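Local coordinates for RimK-related lysine biosynthesis protein (Thermococcus kodakarensis, PDB 5K2M) that probably acts as an ATP-dependent, magnesium-requiring ligase of the LysX/RimK family in amino-acid biosynthesis, binding ADP and magnesium in an ATP-grasp active site, at residues Glu13-Ala16 and Ile17-Arg20; Thr59-Leu62 and Phe63-Glu66; Arg110-Ser114 and Leu115-Leu119; Cys205-Pro208 and Glu209-Glu212. All blocks are in the same frame, centred on the assembly; numbering follows the deposited sequence.

Interaction 1: Glu13-Ala16 and Ile17-Arg20; sequences EEMA and IKER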
loop_
_atom_site.group_PDB
_atom_site.type_symbol
_atom_site.label_atom_id
_atom_site.label_comp_id
_atom_site.label_asym_id
_atom_site.label_seq_id
_atom_site.Cartn_x
_atom_site.Cartn_y
_atom_site.Cartn_z
ATOM N N GLU A 13 44.587 -11.775 -28.595
ATOM C CA GLU A 13 44.336 -10.350 -28.381
ATOM C C GLU A 13 44.245 -9.983 -26.887
ATOM O O GLU A 13 44.885 -9.019 -26.445
ATOM C CB GLU A 13 43.063 -9.898 -29.105
ATOM C CG GLU A 13 43.193 -9.764 -30.621
ATOM C CD GLU A 13 42.855 -11.040 -31.392
ATOM O OE1 GLU A 13 42.602 -10.936 -32.614
ATOM O OE2 GLU A 13 42.848 -12.144 -30.796
ATOM N N GLU A 14 43.472 -10.761 -26.118
ATOM C CA GLU A 14 43.258 -10.473 -24.688
ATOM C C GLU A 14 44.520 -10.668 -23.860
ATOM O O GLU A 14 44.785 -9.903 -22.926
ATOM C CB GLU A 14 42.104 -11.306 -24.104
ATOM C CG GLU A 14 40.721 -10.797 -24.481
ATOM C CD GLU A 14 40.333 -11.102 -25.925
ATOM O OE1 GLU A 14 40.513 -12.262 -26.362
ATOM O OE2 GLU A 14 39.848 -10.183 -26.630
ATOM N N MET A 15 45.309 -11.679 -24.202
ATOM C CA MET A 15 46.583 -11.901 -23.515
ATOM C C MET A 15 47.565 -10.754 -23.796
ATOM O O MET A 15 48.321 -10.355 -22.920
ATOM C CB MET A 15 47.202 -13.252 -23.914
ATOM C CG MET A 15 46.361 -14.489 -23.574
ATOM S SD MET A 15 45.844 -14.655 -21.842
ATOM C CE MET A 15 47.404 -14.644 -20.954
ATOM N N ALA A 16 47.554 -10.225 -25.016
ATOM C CA ALA A 16 48.405 -9.091 -25.348
ATOM C C ALA A 16 47.907 -7.843 -24.606
ATOM O O ALA A 16 48.698 -7.083 -24.046
ATOM C CB ALA A 16 48.423 -8.860 -26.855
ATOM N N ILE A 17 46.589 -7.652 -24.571
ATOM C CA ILE A 17 46.018 -6.508 -23.865
ATOM C C ILE A 17 46.410 -6.568 -22.391
ATOM O O ILE A 17 46.805 -5.566 -21.813
ATOM C CB ILE A 17 44.491 -6.424 -24.055
ATOM C CG1 ILE A 17 44.185 -6.073 -25.513
ATOM C CG2 ILE A 17 43.883 -5.343 -23.164
ATOM C CD1 ILE A 17 42.783 -6.393 -25.957
ATOM N N LYS A 18 46.327 -7.761 -21.807
ATOM C CA LYS A 18 46.661 -7.968 -20.409
ATOM C C LYS A 18 48.108 -7.589 -20.117
ATOM O O LYS A 18 48.372 -6.872 -19.157
ATOM C CB LYS A 18 46.412 -9.427 -20.030
ATOM C CG LYS A 18 46.947 -9.818 -18.661
ATOM C CD LYS A 18 46.463 -11.209 -18.287
ATOM C CE LYS A 18 46.689 -11.526 -16.820
ATOM N NZ LYS A 18 47.879 -12.386 -16.646
ATOM N N GLU A 19 49.032 -8.070 -20.949
ATOM C CA GLU A 19 50.455 -7.750 -20.792
ATOM C C GLU A 19 50.693 -6.241 -20.827
ATOM O O GLU A 19 51.374 -5.706 -19.955
ATOM C CB GLU A 19 51.305 -8.440 -21.872
ATOM C CG GLU A 19 52.819 -8.367 -21.644
ATOM C CD GLU A 19 53.454 -7.054 -22.096
ATOM O OE1 GLU A 19 54.347 -6.524 -21.384
ATOM O OE2 GLU A 19 53.072 -6.537 -23.165
ATOM N N ARG A 20 50.117 -5.556 -21.814
ATOM C CA ARG A 20 50.339 -4.105 -21.963
ATOM C C ARG A 20 49.741 -3.341 -20.790
ATOM O O ARG A 20 50.384 -2.454 -20.242
ATOM C CB ARG A 20 49.743 -3.558 -23.253
ATOM C CG ARG A 20 50.211 -4.240 -24.522
ATOM C CD ARG A 20 51.665 -4.000 -24.897
ATOM N NE ARG A 20 51.862 -4.544 -26.243
ATOM C CZ ARG A 20 51.903 -5.849 -26.545
ATOM N NH1 ARG A 20 51.837 -6.790 -25.598
ATOM N NH2 ARG A 20 52.037 -6.222 -27.816
#
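Arg20 doubles back along the helix toward Ala16, one turn earlier: its CG lies 3.3 Å from Ala16 O, and a bend at chi2 (-69°) brings the guanidinium round so that NH1 comes within 4.2 Å of Ala16 CB. The same NH1 donates to its neighbour Glu19, meeting OE2 at 2.7 Å on the anti lone pair, away from the other carboxylate oxygen. This salt bridge is not flat, since OE2 sits 32° out of the guanidinium plane. The other terminal nitrogen, NH2, pairs with Asp258. Ile17 behaves differently, laying its CG1-CD1 arm alongside the preceding turn, with CD1 3.4 Å from Glu13 O. All this happens on helix 12-24, the crossover helix of the beta-alpha-beta unit formed with strands 2-7 and 26-31. Ile17 faces the sheet and helix 259-272, touching Ile5, Ile47 and Leu263. Regular backbone bonds hold the turn, such as Ile17 N to Glu13 O at 2.9 Å. On another side Met15 and Lys18 run next to each other, Met15 CE reaching 4.4 Å from Lys18 CD, while Lys18 NZ goes on to an acidic side chain of another protein's chain. Glu13 and Glu14 lead away from the following turn: Glu13 OE1 accepts from the backbone N-H groups of Phe248 and Lys249, and Glu14 OE2 pairs with Arg11 and Arg49.

Interaction 2: Thr59-Leu62 and Phe63-Glu66; sequences TARL and FESE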
loop_
_atom_site.group_PDB
_atom_site.type_symbol
_atom_site.label_atom_id
_atom_site.label_comp_id
_atom_site.label_asym_id
_atom_site.label_seq_id
_atom_site.Cartn_x
_atom_site.Cartn_y
_atom_site.Cartn_z
ATOM N N THR A 59 27.672 -5.053 -20.715
ATOM C CA THR A 59 28.666 -4.898 -19.666
ATOM C C THR A 59 29.269 -3.479 -19.668
ATOM O O THR A 59 29.449 -2.919 -18.600
ATOM C CB THR A 59 29.718 -6.051 -19.498
ATOM O OG1 THR A 59 31.030 -5.640 -19.878
ATOM C CG2 THR A 59 29.358 -7.296 -20.185
ATOM N N ALA A 60 29.507 -2.877 -20.837
ATOM C CA ALA A 60 29.913 -1.458 -20.881
ATOM C C ALA A 60 28.909 -0.545 -20.164
ATOM O O ALA A 60 29.292 0.273 -19.329
ATOM C CB ALA A 60 30.111 -0.988 -22.316
ATOM N N ARG A 61 27.625 -0.701 -20.479
ATOM C CA ARG A 61 26.592 0.140 -19.892
ATOM C C ARG A 61 26.532 -0.007 -18.379
ATOM O O ARG A 61 26.346 0.976 -17.678
ATOM C CB ARG A 61 25.208 -0.168 -20.495
ATOM C CG ARG A 61 24.060 0.612 -19.855
ATOM C CD ARG A 61 24.149 2.098 -20.194
ATOM N NE ARG A 61 23.210 2.925 -19.441
ATOM C CZ ARG A 61 23.466 3.498 -18.270
ATOM N NH1 ARG A 61 22.538 4.241 -17.685
ATOM N NH2 ARG A 61 24.635 3.323 -17.666
ATOM N N LEU A 62 26.668 -1.235 -17.884
ATOM C CA LEU A 62 26.649 -1.492 -16.446
ATOM C C LEU A 62 27.851 -0.882 -15.693
ATOM O O LEU A 62 27.692 -0.283 -14.620
ATOM C CB LEU A 62 26.558 -2.995 -16.202
ATOM C CG LEU A 62 25.151 -3.532 -16.506
ATOM C CD1 LEU A 62 25.166 -5.028 -16.789
ATOM C CD2 LEU A 62 24.218 -3.177 -15.356
ATOM N N PHE A 63 29.041 -1.008 -16.251
ATOM C CA PHE A 63 30.197 -0.335 -15.666
ATOM C C PHE A 63 30.038 1.193 -15.664
ATOM O O PHE A 63 30.367 1.842 -14.662
ATOM C CB PHE A 63 31.499 -0.775 -16.333
ATOM C CG PHE A 63 32.062 -2.040 -15.751
ATOM C CD1 PHE A 63 32.503 -2.067 -14.437
ATOM C CD2 PHE A 63 32.149 -3.202 -16.507
ATOM C CE1 PHE A 63 33.006 -3.230 -13.873
ATOM C CE2 PHE A 63 32.666 -4.361 -15.961
ATOM C CZ PHE A 63 33.096 -4.374 -14.635
ATOM N N GLU A 64 29.506 1.757 -16.750
ATOM C CA GLU A 64 29.179 3.195 -16.800
ATOM C C GLU A 64 28.194 3.569 -15.682
ATOM O O GLU A 64 28.321 4.619 -15.072
ATOM C CB GLU A 64 28.600 3.591 -18.167
ATOM C CG GLU A 64 29.607 3.489 -19.318
ATOM C CD GLU A 64 28.983 3.514 -20.709
ATOM O OE1 GLU A 64 27.755 3.417 -20.835
ATOM O OE2 GLU A 64 29.729 3.631 -21.703
ATOM N N SER A 65 27.235 2.690 -15.394
ATOM C CA SER A 65 26.256 2.940 -14.343
ATOM C C SER A 65 26.945 2.985 -12.984
ATOM O O SER A 65 26.433 3.603 -12.058
ATOM C CB SER A 65 25.146 1.875 -14.342
ATOM O OG SER A 65 25.565 0.654 -13.746
ATOM N N GLU A 66 28.091 2.315 -12.870
ATOM C CA GLU A 66 28.914 2.378 -11.662
ATOM C C GLU A 66 29.944 3.526 -11.708
ATOM O O GLU A 66 30.837 3.582 -10.869
ATOM C CB GLU A 66 29.640 1.037 -11.426
ATOM C CG GLU A 66 28.747 -0.171 -11.163
ATOM C CD GLU A 66 27.956 -0.057 -9.867
ATOM O OE1 GLU A 66 26.895 -0.700 -9.761
ATOM O OE2 GLU A 66 28.380 0.684 -8.951
#
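Thr59 O accepts from Phe63 N at 3.1 Å and Ala60 O from Glu64 N at 3.0 Å, both nearly straight, whereas the bonds from Ser65 and Glu66 bend as the helix runs out. This is the closing turn of helix 53-65, the connection between strands 45-49 and 70-71 in a beta-alpha-beta unit of the parallel sheet. Arg61 and Glu64 meet at about a right angle on one flank, their guanidinium and carboxylate planes turned 42° apart. Arg61 CD passes 3.9 Å from Glu64 OE1, but NH2 stays 4.4 Å from that oxygen, which lies well out of the guanidinium plane, so the two charges probably attract at a distance, with no N-H aimed at the oxygen. Glu64 runs extended beyond CG, its CG 3.2 Å from Ala60 O, and its OE1 is hydrogen-bonded to Ser74 OG. With an alanine here, the Ser74 hydroxyl would probably lose this partner and Arg61 its nearby negative charge. Phe63 points into the protein, edge-to-face with Phe37 and Tyr41. The face carrying Leu62 and Ser65 is packed by the second subunit, through its Leu103 and Leu88. Ser65 OG, turned between its own N and carbonyl carbon (chi1 78°), bonds back to Leu62 O, though the modelled 2.5 Å is doubtfully short. Thr59 OG1, 4.3 Å from Phe63 CD2, is buried with no polar partner in the model.

Interaction 3: Arg110-Ser114 and Leu115-Leu119; sequences RVPDS and LGYPL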
loop_
_atom_site.group_PDB
_atom_site.type_symbol
_atom_site.label_atom_id
_atom_site.label_comp_id
_atom_site.label_asym_id
_atom_site.label_seq_id
_atom_site.Cartn_x
_atom_site.Cartn_y
_atom_site.Cartn_z
ATOM N N ARG A 110 11.230 -4.884 -52.734
ATOM C CA ARG A 110 11.419 -3.675 -53.527
ATOM C C ARG A 110 12.844 -3.138 -53.543
ATOM O O ARG A 110 13.132 -2.207 -54.280
ATOM C CB ARG A 110 10.473 -2.594 -53.016
ATOM C CG ARG A 110 9.030 -3.037 -53.093
ATOM C CD ARG A 110 8.135 -1.880 -53.442
ATOM N NE ARG A 110 8.089 -0.896 -52.361
ATOM C CZ ARG A 110 7.333 -1.002 -51.274
ATOM N NH1 ARG A 110 6.550 -2.064 -51.074
ATOM N NH2 ARG A 110 7.377 -0.041 -50.368
ATOM N N VAL A 111 13.731 -3.724 -52.747
ATOM C CA VAL A 111 15.108 -3.242 -52.649
ATOM C C VAL A 111 15.864 -3.295 -54.004
ATOM O O VAL A 111 16.590 -2.372 -54.318
ATOM C CB VAL A 111 15.854 -3.981 -51.523
ATOM C CG1 VAL A 111 17.347 -3.768 -51.614
ATOM C CG2 VAL A 111 15.332 -3.504 -50.182
ATOM N N PRO A 112 15.665 -4.356 -54.815
ATOM C CA PRO A 112 16.313 -4.409 -56.144
ATOM C C PRO A 112 15.897 -3.297 -57.116
ATOM O O PRO A 112 16.647 -2.984 -58.036
ATOM C CB PRO A 112 15.892 -5.770 -56.684
ATOM C CG PRO A 112 15.627 -6.576 -55.463
ATOM C CD PRO A 112 14.988 -5.624 -54.501
ATOM N N ASP A 113 14.725 -2.707 -56.891
ATOM C CA ASP A 113 14.270 -1.535 -57.640
ATOM C C ASP A 113 15.320 -0.395 -57.617
ATOM O O ASP A 113 15.514 0.292 -58.618
ATOM C CB ASP A 113 12.927 -1.012 -57.074
ATOM C CG ASP A 113 11.827 -2.105 -56.970
ATOM O OD1 ASP A 113 12.071 -3.268 -57.365
ATOM O OD2 ASP A 113 10.705 -1.788 -56.490
ATOM N N SER A 114 15.969 -0.200 -56.466
ATOM C CA SER A 114 17.032 0.807 -56.286
ATOM C C SER A 114 18.408 0.248 -56.607
ATOM O O SER A 114 19.203 0.890 -57.275
ATOM C CB SER A 114 17.092 1.282 -54.819
ATOM O OG SER A 114 15.866 1.838 -54.367
ATOM N N LEU A 115 18.696 -0.942 -56.092
ATOM C CA LEU A 115 20.058 -1.443 -56.041
ATOM C C LEU A 115 20.419 -2.302 -57.241
ATOM O O LEU A 115 21.596 -2.478 -57.553
ATOM C CB LEU A 115 20.243 -2.264 -54.766
ATOM C CG LEU A 115 20.900 -1.643 -53.525
ATOM C CD1 LEU A 115 20.863 -0.130 -53.464
ATOM C CD2 LEU A 115 20.324 -2.258 -52.266
ATOM N N GLY A 116 19.415 -2.855 -57.910
ATOM C CA GLY A 116 19.670 -3.835 -58.960
ATOM C C GLY A 116 20.300 -5.096 -58.392
ATOM O O GLY A 116 20.466 -5.238 -57.177
ATOM N N TYR A 117 20.653 -6.012 -59.278
ATOM C CA TYR A 117 21.238 -7.278 -58.888
ATOM C C TYR A 117 22.602 -7.317 -59.510
ATOM O O TYR A 117 22.788 -6.771 -60.572
ATOM C CB TYR A 117 20.435 -8.454 -59.444
ATOM C CG TYR A 117 19.064 -8.670 -58.835
ATOM C CD1 TYR A 117 18.916 -9.238 -57.566
ATOM C CD2 TYR A 117 17.905 -8.348 -59.554
ATOM C CE1 TYR A 117 17.652 -9.461 -57.020
ATOM C CE2 TYR A 117 16.648 -8.560 -59.019
ATOM C CZ TYR A 117 16.517 -9.122 -57.762
ATOM O OH TYR A 117 15.254 -9.325 -57.259
ATOM N N PRO A 118 23.563 -7.989 -58.875
ATOM C CA PRO A 118 23.390 -8.725 -57.634
ATOM C C PRO A 118 23.510 -7.803 -56.441
ATOM O O PRO A 118 24.137 -6.755 -56.526
ATOM C CB PRO A 118 24.540 -9.727 -57.667
ATOM C CG PRO A 118 25.597 -9.060 -58.463
ATOM C CD PRO A 118 24.948 -8.058 -59.367
ATOM N N LEU A 119 22.911 -8.195 -55.334
ATOM C CA LEU A 119 23.005 -7.408 -54.125
ATOM C C LEU A 119 23.455 -8.295 -52.976
ATOM O O LEU A 119 23.489 -9.521 -53.093
ATOM C CB LEU A 119 21.685 -6.682 -53.830
ATOM C CG LEU A 119 20.393 -7.495 -53.795
ATOM C CD1 LEU A 119 20.246 -8.174 -52.446
ATOM C CD2 LEU A 119 19.196 -6.598 -54.036
#
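Leu119 pushes a methyl group into the notch between Val111 and Pro112: its CD2 rests 3.8 Å from Pro112 CG and 4.2 Å from Val111 CG1. Against the same Val111 methyl sits Leu115, whose side chain runs beside that of Val111 and points the same way. Here the fit is tight, with Leu115 CD2 only 3.4 Å from Val111 CG1, and the leucine lies off its staggered positions (chi1 -99°). Pro112 is the other bump. Its ring edge rides over one face of the Tyr117 ring in a CH-pi contact, CB 4.0 Å from the ring centroid and 29° off the normal, while CG leans toward the phenol end, 3.5 Å from Tyr117 CZ. The chain can fold back like this because helix 111-115 stops at Gly116, which still bonds through its N to Pro112 O at 2.8 Å but then leaves the helical path with positive phi (65°). A cis peptide before Pro118 follows as the chain heads for strand 119-122 of the ATP-grasp domain. Val111, Leu115 and Leu119 all also touch Phe161 on strand 159-163, and so the short helix is seated on the antiparallel sheet. Side chain to side chain, the contact is almost wholly apolar, the Tyr117 hydroxyl oxygen beside Pro112 CG being the exception: its fit rests on shape and dispersion, and the hydrogen bonds across the turn are left to the backbone.

Interaction 4: Cys205-Pro208 and Glu209-Glu212; sequences CSDP and EVEE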
loop_
_atom_site.group_PDB
_atom_site.type_symbol
_atom_site.label_atom_id
_atom_site.label_comp_id
_atom_site.label_asym_id
_atom_site.label_seq_id
_atom_site.Cartn_x
_atom_site.Cartn_y
_atom_site.Cartn_z
ATOM N N CYS A 205 49.025 -3.297 -45.597
ATOM C CA CYS A 205 48.491 -2.296 -46.526
ATOM C C CYS A 205 49.043 -0.919 -46.212
ATOM O O CYS A 205 48.854 -0.411 -45.107
ATOM C CB CYS A 205 46.973 -2.239 -46.455
ATOM S SG CYS A 205 46.287 -0.880 -47.429
ATOM N N SER A 206 49.683 -0.308 -47.202
ATOM C CA SER A 206 50.370 0.966 -47.017
ATOM C C SER A 206 49.857 2.102 -47.909
ATOM O O SER A 206 50.542 3.105 -48.098
ATOM C CB SER A 206 51.865 0.773 -47.279
ATOM O OG SER A 206 52.580 1.727 -46.529
ATOM N N ASP A 207 48.659 1.945 -48.458
ATOM C CA ASP A 207 48.055 2.977 -49.286
ATOM C C ASP A 207 47.728 4.226 -48.432
ATOM O O ASP A 207 46.933 4.140 -47.508
ATOM C CB ASP A 207 46.819 2.386 -49.947
ATOM C CG ASP A 207 46.094 3.357 -50.853
ATOM O OD1 ASP A 207 46.352 4.576 -50.795
ATOM O OD2 ASP A 207 45.236 2.878 -51.624
ATOM N N PRO A 208 48.356 5.394 -48.733
ATOM C CA PRO A 208 48.089 6.630 -47.957
ATOM C C PRO A 208 46.632 7.085 -48.002
ATOM O O PRO A 208 46.155 7.765 -47.087
ATOM C CB PRO A 208 48.989 7.679 -48.625
ATOM C CG PRO A 208 49.287 7.132 -49.985
ATOM C CD PRO A 208 49.298 5.635 -49.841
ATOM N N GLU A 209 45.936 6.715 -49.068
ATOM C CA GLU A 209 44.508 6.991 -49.192
ATOM C C GLU A 209 43.651 6.279 -48.140
ATOM O O GLU A 209 42.676 6.843 -47.652
ATOM C CB GLU A 209 44.032 6.594 -50.585
ATOM C CG GLU A 209 42.816 7.361 -51.057
ATOM C CD GLU A 209 42.607 7.219 -52.548
ATOM O OE1 GLU A 209 43.582 7.427 -53.304
ATOM O OE2 GLU A 209 41.471 6.890 -52.953
ATOM N N VAL A 210 44.008 5.053 -47.776
ATOM C CA VAL A 210 43.194 4.334 -46.801
ATOM C C VAL A 210 43.374 4.955 -45.418
ATOM O O VAL A 210 42.425 4.975 -44.626
ATOM C CB VAL A 210 43.388 2.787 -46.785
ATOM C CG1 VAL A 210 43.640 2.244 -48.181
ATOM C CG2 VAL A 210 44.464 2.344 -45.803
ATOM N N GLU A 211 44.567 5.485 -45.140
ATOM C CA GLU A 211 44.827 6.125 -43.848
ATOM C C GLU A 211 43.889 7.304 -43.612
ATOM O O GLU A 211 43.249 7.394 -42.558
ATOM C CB GLU A 211 46.294 6.578 -43.723
ATOM C CG GLU A 211 46.553 7.469 -42.510
ATOM C CD GLU A 211 48.025 7.686 -42.209
ATOM O OE1 GLU A 211 48.885 7.081 -42.891
ATOM O OE2 GLU A 211 48.316 8.477 -41.282
ATOM N N GLU A 212 43.817 8.196 -44.592
ATOM C CA GLU A 212 42.979 9.389 -44.498
ATOM C C GLU A 212 41.505 9.043 -44.450
ATOM O O GLU A 212 40.756 9.624 -43.672
ATOM C CB GLU A 212 43.247 10.324 -45.677
ATOM C CG GLU A 212 42.439 11.612 -45.653
ATOM C CD GLU A 212 42.718 12.508 -46.850
ATOM O OE1 GLU A 212 41.770 13.190 -47.295
ATOM O OE2 GLU A 212 43.872 12.528 -47.352
#
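Asp207 and Glu209 share the bond that starts helix 208-219: as the N-cap, Asp207 offers OD1 to Glu209 N at 2.8 Å. The carboxylate swings there because CG stands anti to the aspartate's own backbone N (chi1 -180°), and the N-H approaches from above its plane, 39° out. A second hydrogen bond joins Val210 N to Asp207 O at 3.1 Å, also from well above the carbonyl plane; the next, Glu212 N to Pro208 O, is weak. Apolar packing gathers round Val210. Its CG1 meets Asp207 CB at 3.6 Å and its CG2 lies 4.0 Å from Cys205 SG, and beyond them Ala184 and Leu237 tie the helix start to the five-stranded sheet of the ATP-grasp domain. An alanine in place of Asp207 would remove the capping oxygen and is likely to leave the Glu209 N-H without its mate, fraying the first turn. As for charge, Asp207 and Glu209 run side by side with OD1 and OE1 4.7 Å apart, their carboxylate planes 75° apart. The positive end of the helix dipole, which the Asp207 cap also faces, would probably offset some of that like-charge repulsion.

All four contacts are local, within a helix or at its end, spaced one after another along the chain, and none touches another. Interactions 1 and 2 belong to helices 12-24 and 53-65, both crossover helices of the N-terminal parallel sheet, with centres 22 Å apart. Interactions 3 and 4 fall in the RimK-like ATP-grasp range, each beside a different antiparallel sheet, centres 31 Å apart, with the bound ADP about 8 Å from the side chain of Leu119 and about 13 Å from that of Cys205. Interaction 3 lies across the chain's centre from interaction 1 and interaction 2, their centres 44 Å and 41 Å from its own. Together they mark helix packing on all three sheets of the protein.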